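Local coordinates for protein interleukin-15 receptor alpha chain (Mus musculus, PDB 2PSM) that probably binds interleukin-15 with its sushi domain, serving as the cytokine-specific alpha subunit of the receptor, at residues I22-Y27 against A62-P67. Sequence-based numbering, arbitrary orientation.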
loop_
_atom_site.group_PDB
_atom_site.type_symbol
_atom_site.label_atom_id
_atom_site.label_comp_id
_atom_site.label_asym_id
_atom_site.label_seq_id
_atom_site.Cartn_x
_atom_site.Cartn_y
_atom_site.Cartn_z
ATOM N N ILE B 22 -4.350 7.144 18.610
ATOM C CA ILE B 22 -3.751 8.206 17.827
ATOM C C ILE B 22 -3.464 9.416 18.700
ATOM O O ILE B 22 -4.266 9.789 19.556
ATOM C CB ILE B 22 -4.661 8.625 16.649
ATOM C CG1 ILE B 22 -3.943 9.664 15.785
ATOM C CG2 ILE B 22 -5.985 9.162 17.173
ATOM C CD1 ILE B 22 -4.659 9.986 14.478
ATOM N N ARG B 23 -2.294 10.002 18.489
ATOM C CA ARG B 23 -1.868 11.186 19.216
ATOM C C ARG B 23 -1.604 12.245 18.156
ATOM O O ARG B 23 -0.546 12.263 17.530
ATOM C CB ARG B 23 -0.601 10.893 20.007
ATOM N N VAL B 24 -2.580 13.118 17.951
ATOM C CA VAL B 24 -2.475 14.174 16.954
ATOM C C VAL B 24 -1.519 15.270 17.392
ATOM O O VAL B 24 -1.710 15.896 18.437
ATOM C CB VAL B 24 -3.856 14.803 16.676
ATOM C CG1 VAL B 24 -3.720 15.957 15.679
ATOM C CG2 VAL B 24 -4.805 13.739 16.143
ATOM N N LYS B 25 -0.494 15.506 16.582
ATOM C CA LYS B 25 0.484 16.530 16.888
ATOM C C LYS B 25 0.027 17.879 16.353
ATOM O O LYS B 25 0.251 18.911 16.982
ATOM C CB LYS B 25 1.836 16.157 16.281
ATOM N N ASN B 26 -0.633 17.865 15.200
ATOM C CA ASN B 26 -1.083 19.098 14.570
ATOM C C ASN B 26 -2.511 18.993 14.023
ATOM O O ASN B 26 -2.822 18.111 13.225
ATOM C CB ASN B 26 -0.091 19.462 13.454
ATOM C CG ASN B 26 -0.402 20.787 12.798
ATOM O OD1 ASN B 26 -0.600 21.799 13.473
ATOM N ND2 ASN B 26 -0.431 20.793 11.466
ATOM N N TYR B 27 -3.372 19.905 14.467
ATOM C CA TYR B 27 -4.772 19.936 14.048
ATOM C C TYR B 27 -5.034 20.901 12.888
ATOM O O TYR B 27 -6.171 21.026 12.423
ATOM C CB TYR B 27 -5.661 20.324 15.239
ATOM C CG TYR B 27 -5.821 19.240 16.284
ATOM C CD1 TYR B 27 -6.889 18.342 16.226
ATOM C CD2 TYR B 27 -4.897 19.102 17.325
ATOM C CE1 TYR B 27 -7.036 17.333 17.181
ATOM C CE2 TYR B 27 -5.033 18.097 18.283
ATOM C CZ TYR B 27 -6.105 17.217 18.203
ATOM O OH TYR B 27 -6.242 16.214 19.138
ATOM N N ALA B 62 -12.866 22.654 8.398
ATOM C CA ALA B 62 -11.942 21.572 8.121
ATOM C C ALA B 62 -12.429 20.283 8.770
ATOM O O ALA B 62 -13.186 20.306 9.738
ATOM C CB ALA B 62 -10.548 21.932 8.638
ATOM N N HIS B 63 -11.991 19.160 8.217
ATOM C CA HIS B 63 -12.355 17.847 8.727
ATOM C C HIS B 63 -11.255 16.871 8.341
ATOM O O HIS B 63 -10.495 17.107 7.393
ATOM C CB HIS B 63 -13.683 17.388 8.122
ATOM C CG HIS B 63 -13.616 17.122 6.651
ATOM N ND1 HIS B 63 -13.073 15.968 6.125
ATOM C CD2 HIS B 63 -13.983 17.881 5.590
ATOM C CE1 HIS B 63 -13.110 16.028 4.805
ATOM N NE2 HIS B 63 -13.657 17.178 4.455
ATOM N N TRP B 64 -11.165 15.787 9.097
ATOM C CA TRP B 64 -10.187 14.748 8.838
ATOM C C TRP B 64 -10.711 13.863 7.718
ATOM O O TRP B 64 -11.916 13.598 7.647
ATOM C CB TRP B 64 -9.981 13.893 10.087
ATOM C CG TRP B 64 -9.244 14.580 11.184
ATOM C CD1 TRP B 64 -9.753 14.993 12.386
ATOM C CD2 TRP B 64 -7.853 14.915 11.199
ATOM N NE1 TRP B 64 -8.759 15.561 13.149
ATOM C CE2 TRP B 64 -7.585 15.529 12.446
ATOM C CE3 TRP B 64 -6.806 14.755 10.283
ATOM C CZ2 TRP B 64 -6.310 15.984 12.797
ATOM C CZ3 TRP B 64 -5.535 15.205 10.636
ATOM C CH2 TRP B 64 -5.299 15.814 11.882
ATOM N N THR B 65 -9.822 13.423 6.832
ATOM C CA THR B 65 -10.238 12.532 5.754
ATOM C C THR B 65 -10.681 11.239 6.427
ATOM O O THR B 65 -10.280 10.961 7.555
ATOM C CB THR B 65 -9.083 12.227 4.789
ATOM O OG1 THR B 65 -7.908 11.904 5.537
ATOM C CG2 THR B 65 -8.807 13.423 3.901
ATOM N N THR B 66 -11.506 10.452 5.747
ATOM C CA THR B 66 -11.997 9.204 6.324
ATOM C C THR B 66 -10.941 8.097 6.271
ATOM O O THR B 66 -10.474 7.719 5.195
ATOM C CB THR B 66 -13.254 8.728 5.592
ATOM O OG1 THR B 66 -14.257 9.745 5.675
ATOM C CG2 THR B 66 -13.788 7.454 6.224
ATOM N N PRO B 67 -10.558 7.560 7.441
ATOM C CA PRO B 67 -9.552 6.497 7.503
ATOM C C PRO B 67 -10.064 5.152 6.988
ATOM O O PRO B 67 -11.249 4.838 7.113
ATOM C CB PRO B 67 -9.185 6.461 8.989
ATOM C CG PRO B 67 -10.483 6.799 9.655
ATOM C CD PRO B 67 -11.021 7.932 8.794
#
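The indole of Trp64 reaches the loop 22-27 with the rim of its six-membered ring: Tyr27 CD1 and the carbonyl oxygen of Asn26 lie at its edge, close to the ring plane, while Val24 CG1 approaches obliquely. Tyr27 in turn carries Val24 on one face, where CG1 sits over the ring centre, 3.5 Å above the plane; the flat phenol gives the methyl a broad surface to pack on. That methyl group therefore serves two aromatics, also meeting Trp64 CZ2 at 3.9 Å. Valine suits the place because it is short and branched; the torsion that sets CG1 anti to the backbone N (chi1 177°) puts this methyl over the phenol and against the indole. The two ring planes are inclined by about 64°, and Trp64 CZ2 stands oblique to the phenol, 4.2 Å from Tyr27 CD1.

The closest approach across the segments comes from the main chain, where Asn26 O lies 3.6 Å from Trp64 CH2. Ring C-H edges are weakly positive, so the approach is probably mildly attractive; the oxygen's hydrogen bond is to Ser31 OG. No hydrogen bond joins the two segments. Tryptophan fits here by length: its long side chain covers the distance between backbones whose nearest CA atoms, of Tyr27 and Trp64, are 9.1 Å apart, and its NE1 bonds to the carbonyl oxygen of Pro12. On the strand, His63 ND1 donates a nearly straight bond to Trp64 O (3.0 Å), reaching it from above the carbonyl plane.

Cys11, disulfide-bonded to Cys53 of strand 50-56, also touches the indole. Four cysteines paired first to third and second to fourth (Cys11-Cys53, Cys37-Cys71), with a tryptophan between the last two, here Trp64, are the signature of the sushi (SCR) fold.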